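Local coordinates for protein VIN1 (Oscarella pearsei, PDB 6BFI) that probably binds actin filaments and may take part in cell-cell adhesion, as a sponge homolog of vinculin, at residues Arg303-Leu308 against Gln362-Ala367; Ala322-Gln327 against Ala354-Glu359; Gln543-Glu548 against Ala559-Ala564. All blocks are in the same frame, centred on the assembly; numbering follows the deposited sequence.

Interaction 1. Residues Arg303-Leu308 against Gln362-Ala367; sequences RRVAAL and QEIRKA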
ATOM      1  N   ARG A 303     -18.747  -3.841  18.252  1.00 58.33           N
ATOM      2  CA  ARG A 303     -20.142  -4.016  17.859  1.00 58.68           C
ATOM      3  C   ARG A 303     -20.317  -3.899  16.350  1.00 58.58           C
ATOM      4  O   ARG A 303     -21.163  -4.594  15.768  1.00 58.83           O
ATOM      5  CB  ARG A 303     -21.021  -3.002  18.592  1.00 62.83           C
ATOM      6  CG  ARG A 303     -20.952  -3.135  20.107  1.00 65.94           C
ATOM      7  CD  ARG A 303     -21.806  -2.103  20.826  1.00 73.81           C
ATOM      8  NE  ARG A 303     -21.672  -2.231  22.275  1.00 78.40           N
ATOM      9  CZ  ARG A 303     -22.242  -1.418  23.160  1.00 83.53           C
ATOM     10  NH1 ARG A 303     -22.994  -0.406  22.750  1.00 87.98           N
ATOM     11  NH2 ARG A 303     -22.058  -1.617  24.458  1.00 82.56           N
ATOM     12  N   ARG A 304     -19.528  -3.035  15.705  1.00 58.46           N
ATOM     13  CA  ARG A 304     -19.565  -2.937  14.249  1.00 60.90           C
ATOM     14  C   ARG A 304     -19.198  -4.265  13.604  1.00 63.82           C
ATOM     15  O   ARG A 304     -19.861  -4.711  12.661  1.00 66.40           O
ATOM     16  CB  ARG A 304     -18.620  -1.835  13.769  1.00 61.36           C
ATOM     17  CG  ARG A 304     -18.762  -1.497  12.294  1.00 64.91           C
ATOM     18  CD  ARG A 304     -17.552  -0.733  11.772  1.00 66.96           C
ATOM     19  NE  ARG A 304     -16.500  -1.631  11.301  1.00 65.11           N
ATOM     20  CZ  ARG A 304     -16.385  -2.052  10.045  1.00 65.89           C
ATOM     21  NH1 ARG A 304     -17.258  -1.654   9.127  1.00 64.86           N
ATOM     22  NH2 ARG A 304     -15.398  -2.869   9.702  1.00 63.67           N
ATOM     23  N   VAL A 305     -18.141  -4.914  14.100  1.00 65.44           N
ATOM     24  CA  VAL A 305     -17.788  -6.233  13.585  1.00 58.76           C
ATOM     25  C   VAL A 305     -18.851  -7.259  13.961  1.00 60.19           C
ATOM     26  O   VAL A 305     -19.125  -8.191  13.192  1.00 62.64           O
ATOM     27  CB  VAL A 305     -16.393  -6.645  14.088  1.00 55.84           C
ATOM     28  CG1 VAL A 305     -16.042  -8.048  13.618  1.00 56.28           C
ATOM     29  CG2 VAL A 305     -15.345  -5.646  13.612  1.00 52.20           C
ATOM     30  N   ALA A 306     -19.478  -7.104  15.131  1.00 60.71           N
ATOM     31  CA  ALA A 306     -20.530  -8.033  15.535  1.00 65.56           C
ATOM     32  C   ALA A 306     -21.701  -8.006  14.559  1.00 65.71           C
ATOM     33  O   ALA A 306     -22.296  -9.048  14.261  1.00 60.97           O
ATOM     34  CB  ALA A 306     -21.007  -7.707  16.951  1.00 55.84           C
ATOM     35  N   ALA A 307     -22.044  -6.822  14.047  1.00 65.18           N
ATOM     36  CA  ALA A 307     -23.148  -6.730  13.098  1.00 68.63           C
ATOM     37  C   ALA A 307     -22.847  -7.432  11.778  1.00 66.73           C
ATOM     38  O   ALA A 307     -23.777  -7.717  11.017  1.00 67.46           O
ATOM     39  CB  ALA A 307     -23.504  -5.266  12.844  1.00 71.97           C
ATOM     40  N   LEU A 308     -21.576  -7.724  11.494  1.00 67.16           N
ATOM     41  CA  LEU A 308     -21.172  -8.385  10.259  1.00 68.47           C
ATOM     42  C   LEU A 308     -20.634  -9.791  10.501  1.00 70.19           C
ATOM     43  O   LEU A 308     -19.940 -10.341   9.639  1.00 75.47           O
ATOM     44  CB  LEU A 308     -20.123  -7.545   9.527  1.00 64.87           C
ATOM     45  CG  LEU A 308     -20.549  -6.148   9.077  1.00 66.82           C
ATOM     46  CD1 LEU A 308     -19.365  -5.388   8.495  1.00 62.86           C
ATOM     47  CD2 LEU A 308     -21.683  -6.238   8.069  1.00 70.53           C
ATOM     48  N   GLN A 362      -9.089 -10.090  20.182  1.00 54.30           N
ATOM     49  CA  GLN A 362      -8.893 -11.454  19.703  1.00 53.31           C
ATOM     50  C   GLN A 362     -10.177 -12.025  19.114  1.00 54.78           C
ATOM     51  O   GLN A 362     -10.142 -12.725  18.096  1.00 56.94           O
ATOM     52  CB  GLN A 362      -8.378 -12.345  20.833  1.00 50.34           C
ATOM     53  CG  GLN A 362      -7.947 -13.732  20.372  1.00 56.89           C
ATOM     54  CD  GLN A 362      -6.826 -13.684  19.345  1.00 65.40           C
ATOM     55  OE1 GLN A 362      -5.982 -12.788  19.371  1.00 66.21           O
ATOM     56  NE2 GLN A 362      -6.817 -14.647  18.432  1.00 71.10           N
ATOM     57  N   GLU A 363     -11.323 -11.733  19.737  1.00 53.21           N
ATOM     58  CA  GLU A 363     -12.585 -12.230  19.199  1.00 49.39           C
ATOM     59  C   GLU A 363     -12.950 -11.531  17.894  1.00 49.63           C
ATOM     60  O   GLU A 363     -13.625 -12.125  17.045  1.00 50.29           O
ATOM     61  CB  GLU A 363     -13.703 -12.061  20.227  1.00 54.86           C
ATOM     62  CG  GLU A 363     -14.475 -13.344  20.532  1.00 68.95           C
ATOM     63  CD  GLU A 363     -13.615 -14.418  21.183  1.00 75.98           C
ATOM     64  OE1 GLU A 363     -12.870 -15.116  20.461  1.00 79.47           O
ATOM     65  OE2 GLU A 363     -13.681 -14.564  22.422  1.00 77.91           O
ATOM     66  N   ILE A 364     -12.524 -10.279  17.717  1.00 49.42           N
ATOM     67  CA  ILE A 364     -12.704  -9.612  16.430  1.00 50.43           C
ATOM     68  C   ILE A 364     -11.902 -10.333  15.353  1.00 50.50           C
ATOM     69  O   ILE A 364     -12.408 -10.619  14.256  1.00 45.37           O
ATOM     70  CB  ILE A 364     -12.310  -8.129  16.535  1.00 50.54           C
ATOM     71  CG1 ILE A 364     -13.363  -7.360  17.335  1.00 54.28           C
ATOM     72  CG2 ILE A 364     -12.129  -7.522  15.155  1.00 50.93           C
ATOM     73  CD1 ILE A 364     -13.048  -5.889  17.498  1.00 59.29           C
ATOM     74  N   ARG A 365     -10.641 -10.655  15.656  1.00 53.97           N
ATOM     75  CA  ARG A 365      -9.845 -11.438  14.715  1.00 56.62           C
ATOM     76  C   ARG A 365     -10.500 -12.782  14.419  1.00 57.93           C
ATOM     77  O   ARG A 365     -10.511 -13.237  13.266  1.00 54.06           O
ATOM     78  CB  ARG A 365      -8.431 -11.636  15.261  1.00 61.25           C
ATOM     79  CG  ARG A 365      -7.593 -10.374  15.256  1.00 64.43           C
ATOM     80  CD  ARG A 365      -6.113 -10.697  15.294  1.00 71.30           C
ATOM     81  NE  ARG A 365      -5.693 -11.182  16.604  1.00 76.23           N
ATOM     82  CZ  ARG A 365      -5.229 -10.397  17.572  1.00 77.30           C
ATOM     83  NH1 ARG A 365      -5.126  -9.089  17.374  1.00 75.71           N
ATOM     84  NH2 ARG A 365      -4.866 -10.920  18.736  1.00 76.95           N
ATOM     85  N   LYS A 366     -11.064 -13.428  15.443  1.00 60.18           N
ATOM     86  CA  LYS A 366     -11.724 -14.713  15.230  1.00 59.84           C
ATOM     87  C   LYS A 366     -12.953 -14.559  14.342  1.00 56.98           C
ATOM     88  O   LYS A 366     -13.236 -15.429  13.508  1.00 55.59           O
ATOM     89  CB  LYS A 366     -12.098 -15.338  16.575  1.00 60.50           C
ATOM     90  CG  LYS A 366     -12.474 -16.811  16.494  1.00 69.23           C
ATOM     91  CD  LYS A 366     -12.352 -17.488  17.855  1.00 73.15           C
ATOM     92  CE  LYS A 366     -12.346 -19.006  17.723  1.00 79.10           C
ATOM     93  NZ  LYS A 366     -11.989 -19.688  19.002  1.00 81.75           N
ATOM     94  N   ALA A 367     -13.689 -13.457  14.496  1.00 56.92           N
ATOM     95  CA  ALA A 367     -14.866 -13.234  13.665  1.00 51.08           C
ATOM     96  C   ALA A 367     -14.476 -13.019  12.209  1.00 57.67           C
ATOM     97  O   ALA A 367     -15.127 -13.554  11.301  1.00 61.78           O
ATOM     98  CB  ALA A 367     -15.668 -12.045  14.192  1.00 50.09           C
TER

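Interaction 2. Residues Ala322-Gln327 against Ala354-Glu359; sequences ADELDQ and AVKLQE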
ATOM      1  N   ALA A 322     -18.728  -6.591  24.549  1.00 64.15           N
ATOM      2  CA  ALA A 322     -18.926  -5.148  24.493  1.00 65.78           C
ATOM      3  C   ALA A 322     -19.681  -4.645  25.718  1.00 69.53           C
ATOM      4  O   ALA A 322     -19.255  -3.688  26.375  1.00 72.62           O
ATOM      5  CB  ALA A 322     -19.665  -4.770  23.210  1.00 68.21           C
ATOM      6  N   ASP A 323     -20.809  -5.284  26.043  1.00 75.47           N
ATOM      7  CA  ASP A 323     -21.594  -4.840  27.192  1.00 78.27           C
ATOM      8  C   ASP A 323     -20.866  -5.088  28.507  1.00 74.63           C
ATOM      9  O   ASP A 323     -21.025  -4.310  29.457  1.00 73.12           O
ATOM     10  CB  ASP A 323     -22.959  -5.526  27.196  1.00 90.04           C
ATOM     11  CG  ASP A 323     -23.946  -4.859  26.257  1.00 97.37           C
ATOM     12  OD1 ASP A 323     -23.836  -3.630  26.057  1.00 97.43           O
ATOM     13  OD2 ASP A 323     -24.830  -5.562  25.723  1.00100.30           O
ATOM     14  N   GLU A 324     -20.073  -6.159  28.587  1.00 71.18           N
ATOM     15  CA  GLU A 324     -19.244  -6.370  29.769  1.00 70.97           C
ATOM     16  C   GLU A 324     -18.252  -5.228  29.943  1.00 69.01           C
ATOM     17  O   GLU A 324     -18.079  -4.698  31.050  1.00 68.05           O
ATOM     18  CB  GLU A 324     -18.512  -7.708  29.669  1.00 77.24           C
ATOM     19  CG  GLU A 324     -17.642  -8.024  30.877  1.00 84.28           C
ATOM     20  CD  GLU A 324     -16.927  -9.357  30.752  1.00 89.09           C
ATOM     21  OE1 GLU A 324     -16.416  -9.662  29.654  1.00 87.07           O
ATOM     22  OE2 GLU A 324     -16.885 -10.104  31.754  1.00 94.77           O
ATOM     23  N   LEU A 325     -17.599  -4.825  28.848  1.00 66.25           N
ATOM     24  CA  LEU A 325     -16.647  -3.719  28.925  1.00 66.43           C
ATOM     25  C   LEU A 325     -17.341  -2.416  29.301  1.00 68.20           C
ATOM     26  O   LEU A 325     -16.798  -1.620  30.077  1.00 69.47           O
ATOM     27  CB  LEU A 325     -15.900  -3.577  27.600  1.00 65.82           C
ATOM     28  CG  LEU A 325     -14.570  -4.327  27.533  1.00 66.45           C
ATOM     29  CD1 LEU A 325     -14.134  -4.534  26.093  1.00 69.80           C
ATOM     30  CD2 LEU A 325     -13.505  -3.566  28.312  1.00 66.65           C
ATOM     31  N   ASP A 326     -18.542  -2.179  28.767  1.00 69.67           N
ATOM     32  CA  ASP A 326     -19.296  -0.992  29.159  1.00 73.36           C
ATOM     33  C   ASP A 326     -19.615  -1.007  30.650  1.00 69.84           C
ATOM     34  O   ASP A 326     -19.526   0.028  31.324  1.00 69.07           O
ATOM     35  CB  ASP A 326     -20.579  -0.885  28.336  1.00 82.40           C
ATOM     36  CG  ASP A 326     -20.479   0.150  27.233  1.00 90.18           C
ATOM     37  OD1 ASP A 326     -19.812   1.185  27.447  1.00 93.19           O
ATOM     38  OD2 ASP A 326     -21.070  -0.071  26.154  1.00 94.11           O
ATOM     39  N   GLN A 327     -19.985  -2.174  31.185  1.00 68.86           N
ATOM     40  CA  GLN A 327     -20.255  -2.275  32.616  1.00 71.15           C
ATOM     41  C   GLN A 327     -19.006  -1.965  33.434  1.00 70.74           C
ATOM     42  O   GLN A 327     -19.067  -1.220  34.422  1.00 71.21           O
ATOM     43  CB  GLN A 327     -20.790  -3.666  32.953  1.00 71.11           C
ATOM     44  CG  GLN A 327     -21.226  -3.830  34.398  1.00 77.26           C
ATOM     45  CD  GLN A 327     -22.437  -2.984  34.744  1.00 83.34           C
ATOM     46  OE1 GLN A 327     -23.208  -2.591  33.866  1.00 84.02           O
ATOM     47  NE2 GLN A 327     -22.610  -2.697  36.031  1.00 85.01           N
ATOM     48  N   ALA A 354      -8.282  -3.808  30.637  1.00 53.98           N
ATOM     49  CA  ALA A 354      -7.280  -3.961  29.587  1.00 53.83           C
ATOM     50  C   ALA A 354      -7.268  -5.387  29.054  1.00 54.18           C
ATOM     51  O   ALA A 354      -7.248  -5.613  27.836  1.00 53.25           O
ATOM     52  CB  ALA A 354      -5.900  -3.569  30.118  1.00 52.57           C
ATOM     53  N   VAL A 355      -7.287  -6.367  29.962  1.00 55.16           N
ATOM     54  CA  VAL A 355      -7.338  -7.765  29.545  1.00 53.10           C
ATOM     55  C   VAL A 355      -8.585  -8.027  28.707  1.00 50.59           C
ATOM     56  O   VAL A 355      -8.521  -8.680  27.657  1.00 54.39           O
ATOM     57  CB  VAL A 355      -7.272  -8.689  30.776  1.00 55.69           C
ATOM     58  CG1 VAL A 355      -7.291 -10.148  30.353  1.00 50.33           C
ATOM     59  CG2 VAL A 355      -6.029  -8.385  31.594  1.00 54.05           C
ATOM     60  N   LYS A 356      -9.737  -7.508  29.147  1.00 49.81           N
ATOM     61  CA  LYS A 356     -10.967  -7.693  28.383  1.00 54.00           C
ATOM     62  C   LYS A 356     -10.891  -7.022  27.018  1.00 59.15           C
ATOM     63  O   LYS A 356     -11.520  -7.489  26.061  1.00 62.78           O
ATOM     64  CB  LYS A 356     -12.161  -7.161  29.171  1.00 55.30           C
ATOM     65  CG  LYS A 356     -12.468  -7.961  30.423  1.00 60.16           C
ATOM     66  CD  LYS A 356     -12.592  -9.438  30.096  1.00 65.42           C
ATOM     67  CE  LYS A 356     -12.752 -10.279  31.348  1.00 69.13           C
ATOM     68  NZ  LYS A 356     -12.732 -11.729  31.021  1.00 72.70           N
ATOM     69  N   LEU A 357     -10.136  -5.929  26.904  1.00 59.24           N
ATOM     70  CA  LEU A 357      -9.980  -5.277  25.610  1.00 56.06           C
ATOM     71  C   LEU A 357      -9.115  -6.118  24.680  1.00 54.01           C
ATOM     72  O   LEU A 357      -9.391  -6.210  23.475  1.00 58.68           O
ATOM     73  CB  LEU A 357      -9.389  -3.881  25.799  1.00 61.17           C
ATOM     74  CG  LEU A 357      -9.626  -2.875  24.673  1.00 65.31           C
ATOM     75  CD1 LEU A 357     -11.076  -2.926  24.218  1.00 66.62           C
ATOM     76  CD2 LEU A 357      -9.265  -1.480  25.142  1.00 63.53           C
ATOM     77  N   GLN A 358      -8.071  -6.752  25.224  1.00 50.45           N
ATOM     78  CA  GLN A 358      -7.305  -7.709  24.432  1.00 55.55           C
ATOM     79  C   GLN A 358      -8.175  -8.872  23.968  1.00 59.13           C
ATOM     80  O   GLN A 358      -8.079  -9.306  22.813  1.00 63.11           O
ATOM     81  CB  GLN A 358      -6.115  -8.229  25.235  1.00 59.88           C
ATOM     82  CG  GLN A 358      -4.829  -7.473  24.997  1.00 72.20           C
ATOM     83  CD  GLN A 358      -3.613  -8.255  25.446  1.00 84.01           C
ATOM     84  OE1 GLN A 358      -3.705  -9.126  26.311  1.00 86.28           O
ATOM     85  NE2 GLN A 358      -2.463  -7.954  24.852  1.00 89.45           N
ATOM     86  N   GLU A 359      -9.029  -9.392  24.854  1.00 57.62           N
ATOM     87  CA  GLU A 359      -9.894 -10.505  24.469  1.00 58.66           C
ATOM     88  C   GLU A 359     -10.913 -10.079  23.417  1.00 56.41           C
ATOM     89  O   GLU A 359     -11.255 -10.863  22.523  1.00 61.42           O
ATOM     90  CB  GLU A 359     -10.590 -11.080  25.702  1.00 64.02           C
ATOM     91  CG  GLU A 359      -9.642 -11.787  26.657  1.00 74.20           C
ATOM     92  CD  GLU A 359     -10.314 -12.235  27.946  1.00 78.57           C
ATOM     93  OE1 GLU A 359     -11.555 -12.129  28.051  1.00 83.07           O
ATOM     94  OE2 GLU A 359      -9.595 -12.695  28.857  1.00 78.55           O
TER

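Interaction 3. Residues Gln543-Glu548 against Ala559-Ala564; sequences QVAKVE and AKLSSA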
ATOM      1  N   GLN A 543      -4.215 -24.257   1.670  1.00 63.26           N
ATOM      2  CA  GLN A 543      -3.834 -23.000   1.033  1.00 64.95           C
ATOM      3  C   GLN A 543      -3.376 -21.972   2.061  1.00 63.99           C
ATOM      4  O   GLN A 543      -2.337 -21.323   1.886  1.00 65.35           O
ATOM      5  CB  GLN A 543      -4.998 -22.450   0.211  1.00 64.29           C
ATOM      6  CG  GLN A 543      -5.427 -23.338  -0.938  1.00 69.38           C
ATOM      7  CD  GLN A 543      -6.603 -22.764  -1.696  1.00 72.89           C
ATOM      8  OE1 GLN A 543      -6.866 -21.560  -1.638  1.00 70.72           O
ATOM      9  NE2 GLN A 543      -7.326 -23.622  -2.409  1.00 75.64           N
ATOM     10  N   VAL A 544      -4.144 -21.803   3.140  1.00 59.46           N
ATOM     11  CA  VAL A 544      -3.751 -20.847   4.171  1.00 58.08           C
ATOM     12  C   VAL A 544      -2.408 -21.243   4.775  1.00 54.94           C
ATOM     13  O   VAL A 544      -1.559 -20.386   5.051  1.00 54.98           O
ATOM     14  CB  VAL A 544      -4.852 -20.728   5.240  1.00 60.27           C
ATOM     15  CG1 VAL A 544      -4.385 -19.850   6.390  1.00 58.40           C
ATOM     16  CG2 VAL A 544      -6.115 -20.158   4.617  1.00 49.88           C
ATOM     17  N   ALA A 545      -2.182 -22.546   4.961  1.00 55.74           N
ATOM     18  CA  ALA A 545      -0.872 -22.998   5.418  1.00 59.87           C
ATOM     19  C   ALA A 545       0.221 -22.650   4.415  1.00 61.22           C
ATOM     20  O   ALA A 545       1.350 -22.339   4.809  1.00 63.74           O
ATOM     21  CB  ALA A 545      -0.894 -24.504   5.683  1.00 51.65           C
ATOM     22  N   LYS A 546      -0.096 -22.690   3.119  1.00 59.19           N
ATOM     23  CA  LYS A 546       0.879 -22.315   2.099  1.00 62.13           C
ATOM     24  C   LYS A 546       1.240 -20.838   2.203  1.00 59.28           C
ATOM     25  O   LYS A 546       2.419 -20.465   2.148  1.00 56.94           O
ATOM     26  CB  LYS A 546       0.327 -22.647   0.711  1.00 67.71           C
ATOM     27  CG  LYS A 546       1.000 -21.919  -0.444  1.00 74.04           C
ATOM     28  CD  LYS A 546       2.418 -22.412  -0.684  1.00 79.75           C
ATOM     29  CE  LYS A 546       2.977 -21.841  -1.979  1.00 84.50           C
ATOM     30  NZ  LYS A 546       4.397 -22.230  -2.209  1.00 87.02           N
ATOM     31  N   VAL A 547       0.230 -19.976   2.362  1.00 60.29           N
ATOM     32  CA  VAL A 547       0.494 -18.550   2.528  1.00 63.32           C
ATOM     33  C   VAL A 547       1.323 -18.300   3.784  1.00 63.24           C
ATOM     34  O   VAL A 547       2.273 -17.507   3.768  1.00 64.23           O
ATOM     35  CB  VAL A 547      -0.829 -17.760   2.555  1.00 64.62           C
ATOM     36  CG1 VAL A 547      -0.614 -16.371   3.144  1.00 59.58           C
ATOM     37  CG2 VAL A 547      -1.410 -17.658   1.154  1.00 68.04           C
ATOM     38  N   GLU A 548       0.991 -18.978   4.884  1.00 62.65           N
ATOM     39  CA  GLU A 548       1.728 -18.761   6.126  1.00 63.60           C
ATOM     40  C   GLU A 548       3.169 -19.244   6.011  1.00 60.57           C
ATOM     41  O   GLU A 548       4.083 -18.620   6.565  1.00 59.63           O
ATOM     42  CB  GLU A 548       1.025 -19.457   7.288  1.00 72.76           C
ATOM     43  CG  GLU A 548       0.578 -18.502   8.374  1.00 81.89           C
ATOM     44  CD  GLU A 548       1.724 -17.726   8.990  1.00 86.35           C
ATOM     45  OE1 GLU A 548       2.471 -18.311   9.802  1.00 87.77           O
ATOM     46  OE2 GLU A 548       1.879 -16.531   8.657  1.00 87.41           O
ATOM     47  N   ALA A 559       9.598 -26.171   7.080  1.00 71.87           N
ATOM     48  CA  ALA A 559       9.697 -27.609   6.850  1.00 73.52           C
ATOM     49  C   ALA A 559       8.621 -28.366   7.621  1.00 73.39           C
ATOM     50  O   ALA A 559       7.951 -29.247   7.068  1.00 75.98           O
ATOM     51  CB  ALA A 559      11.091 -28.106   7.234  1.00 76.34           C
ATOM     52  N   LYS A 560       8.442 -28.036   8.904  1.00 72.06           N
ATOM     53  CA  LYS A 560       7.408 -28.693   9.701  1.00 71.47           C
ATOM     54  C   LYS A 560       6.023 -28.442   9.115  1.00 65.70           C
ATOM     55  O   LYS A 560       5.220 -29.372   8.958  1.00 69.46           O
ATOM     56  CB  LYS A 560       7.472 -28.207  11.150  1.00 74.09           C
ATOM     57  CG  LYS A 560       8.725 -28.623  11.904  1.00 77.32           C
ATOM     58  CD  LYS A 560       8.769 -27.971  13.282  1.00 80.92           C
ATOM     59  CE  LYS A 560       9.966 -28.448  14.092  1.00 86.64           C
ATOM     60  NZ  LYS A 560      10.067 -27.750  15.407  1.00 87.71           N
ATOM     61  N   LEU A 561       5.727 -27.183   8.782  1.00 63.07           N
ATOM     62  CA  LEU A 561       4.430 -26.857   8.203  1.00 60.99           C
ATOM     63  C   LEU A 561       4.233 -27.537   6.856  1.00 65.23           C
ATOM     64  O   LEU A 561       3.110 -27.922   6.511  1.00 71.07           O
ATOM     65  CB  LEU A 561       4.285 -25.342   8.063  1.00 58.40           C
ATOM     66  CG  LEU A 561       2.909 -24.846   7.625  1.00 60.08           C
ATOM     67  CD1 LEU A 561       1.834 -25.430   8.529  1.00 53.30           C
ATOM     68  CD2 LEU A 561       2.859 -23.326   7.631  1.00 52.23           C
ATOM     69  N   SER A 562       5.309 -27.698   6.083  1.00 65.23           N
ATOM     70  CA  SER A 562       5.205 -28.425   4.823  1.00 66.00           C
ATOM     71  C   SER A 562       4.897 -29.895   5.065  1.00 71.61           C
ATOM     72  O   SER A 562       4.118 -30.502   4.323  1.00 74.66           O
ATOM     73  CB  SER A 562       6.492 -28.270   4.014  1.00 63.53           C
ATOM     74  OG  SER A 562       6.706 -26.918   3.659  1.00 64.07           O
ATOM     75  N   SER A 563       5.495 -30.487   6.102  1.00 70.95           N
ATOM     76  CA  SER A 563       5.187 -31.876   6.423  1.00 71.03           C
ATOM     77  C   SER A 563       3.731 -32.035   6.843  1.00 72.57           C
ATOM     78  O   SER A 563       3.056 -32.982   6.420  1.00 77.82           O
ATOM     79  CB  SER A 563       6.124 -32.386   7.517  1.00 69.85           C
ATOM     80  OG  SER A 563       7.455 -32.488   7.039  1.00 67.95           O
ATOM     81  N   ALA A 564       3.222 -31.110   7.662  1.00 68.61           N
ATOM     82  CA  ALA A 564       1.831 -31.202   8.097  1.00 65.07           C
ATOM     83  C   ALA A 564       0.869 -31.000   6.929  1.00 65.72           C
ATOM     84  O   ALA A 564      -0.104 -31.748   6.778  1.00 67.21           O
ATOM     85  CB  ALA A 564       1.557 -30.184   9.204  1.00 58.04           C
TER

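Interaction 1. Residues Arg303-Leu308 against Gln362-Ala367
Val305 presents its two methyl groups to different residues of the facing helix, which makes it the centre of a small, wholly apolar contact. CG2 of Val305 meets CG2 of Ile364 at 4.0 Å, the two side chains crossing at about a right angle, while CG1 of Val305 comes within 4.1 Å of CB of Ala367. With CG1 anti to the backbone N (chi1 177°), the valine fork spreads over two residues that lie one helical turn apart on 362-367. The branched methyl of Ile364, rather than its longer CG1-CD1 arm, does the touching, and Ala367 offers nothing beyond its methyl. All three residues are buried.

Polar interactions at the margins join the same helices to their neighbours. The backbone O of Leu308 accepts a hydrogen bond from Arg371 further along helix 344-375, and Arg304 NH2 is hydrogen-bonded to Ser427 OG. Helix 399-427 covers another side, where Val305 also packs on Ser427.

This is plain aliphatic packing between two helices of a bundle, the architecture from which proteins of the vinculin/alpha-catenin family are built.

Interaction 2. Residues Ala322-Gln327 against Ala354-Glu359
Lys356 and Leu325 meet where two antiparallel helices run side by side, and the lysine uses different parts of its chain for different neighbours. Its CB lies 3.9 Å from CD2 of Leu325, so the base of a charged residue serves as apolar packing surface. The two side chains slant across each other. The other leucine methyl, CD1, turns to Leu357 and approaches CD1 of that residue at 3.9 Å; here the two leucines cross nearly at right angles, each giving a single methyl to the contact.

Further out, Glu324 reaches over from the opposing helix. Its CG is anti to the backbone N (chi1 -179°) and the chain stays extended beyond it, which carries the carboxylate across to the lysine's aliphatic arm, OE1 standing 3.9 Å from CD of Lys356. The charges themselves stay apart: OE1 of Glu324 and NZ of Lys356 are 4.4 Å from each other, too far for a salt bridge, though the opposite charges may still attract. A bend at chi2 swings the end of the lysine chain toward Glu359, one turn on in its own helix, where NZ of Lys356 forms a salt bridge with OE1 of Glu359 at 3.2 Å, on the syn side and 25° out of the carboxylate plane. The ammonium is likely to temper the repulsion between the two glutamates. Trimming the lysine back to an alanine is likely to leave Glu359 without its salt-bridge mate and to strip away the methylenes that lie beside the carboxylate of Glu324.

The short segment axes come within 10.3 Å at an angle of 163°, as expected of consecutive antiparallel helices in a bundle. Helix 289-306 backs the contact through Ile299, which touches Leu325, and helix 268-283 closes over Leu357 with Phe275 and Ala278.

Interaction 3. Residues Gln543-Glu548 against Ala559-Ala564
Leu561 packs over Ala545 where helices 524-550 and 555-569, successive in the chain and joined by a short connection, form a helical hairpin within the all-helical, bundle-built vinculin fold. The contact depends on one long side chain settling against a short one. Leu561 holds CG anti to its own nitrogen (chi1 -173°), and a chi2 of 52° then splits the terminal methyls between two targets. CD1 goes to the side chain of Ala545, 4.0 Å from its CB, whereas CD2 is set against the backbone of the same residue. One leucine thus covers both the methyl and the peptide oxygen of its partner.

Glu548, one turn further along the first helix, contributes its base alone: CB lies 4.3 Å from CD2 of Leu561. Its carboxylate belongs to another relationship, a long and weak ion pair with Arg751. The side chain of Ala545 ends at CB, which is consistent with the close approach of the leucine to the main chain.

Helix 589-615 completes the burial, with Val609 touching both Ala545 and Leu561, and Val612 adding to the cover over the leucine. The closest approach between the two segments is from CD2 of Leu561 to the backbone O of Ala545, at 3.3 Å, a carbon-to-oxygen van der Waals contact.

Interactions 1 and 2 are successive levels of one group of helices. Both use helix 344-375, their centres lie 13 Å apart, and interaction 2 is nested in the chain loop that interaction 1 closes. Arg303 joins them directly: its NH2 forms salt bridges with OD2 of Asp326 at 2.5 Å and with OD1 of Asp323 at 3.1 Å, tying helix 289-306 to the next helix, 312-338. Interaction 3 follows later in the chain and touches neither; its centre is 26 Å from that of interaction 1 and 34 Å from that of interaction 2. Helix 496-519 touches segments of both interactions 1 and 3, at Lys366 and Val544 respectively.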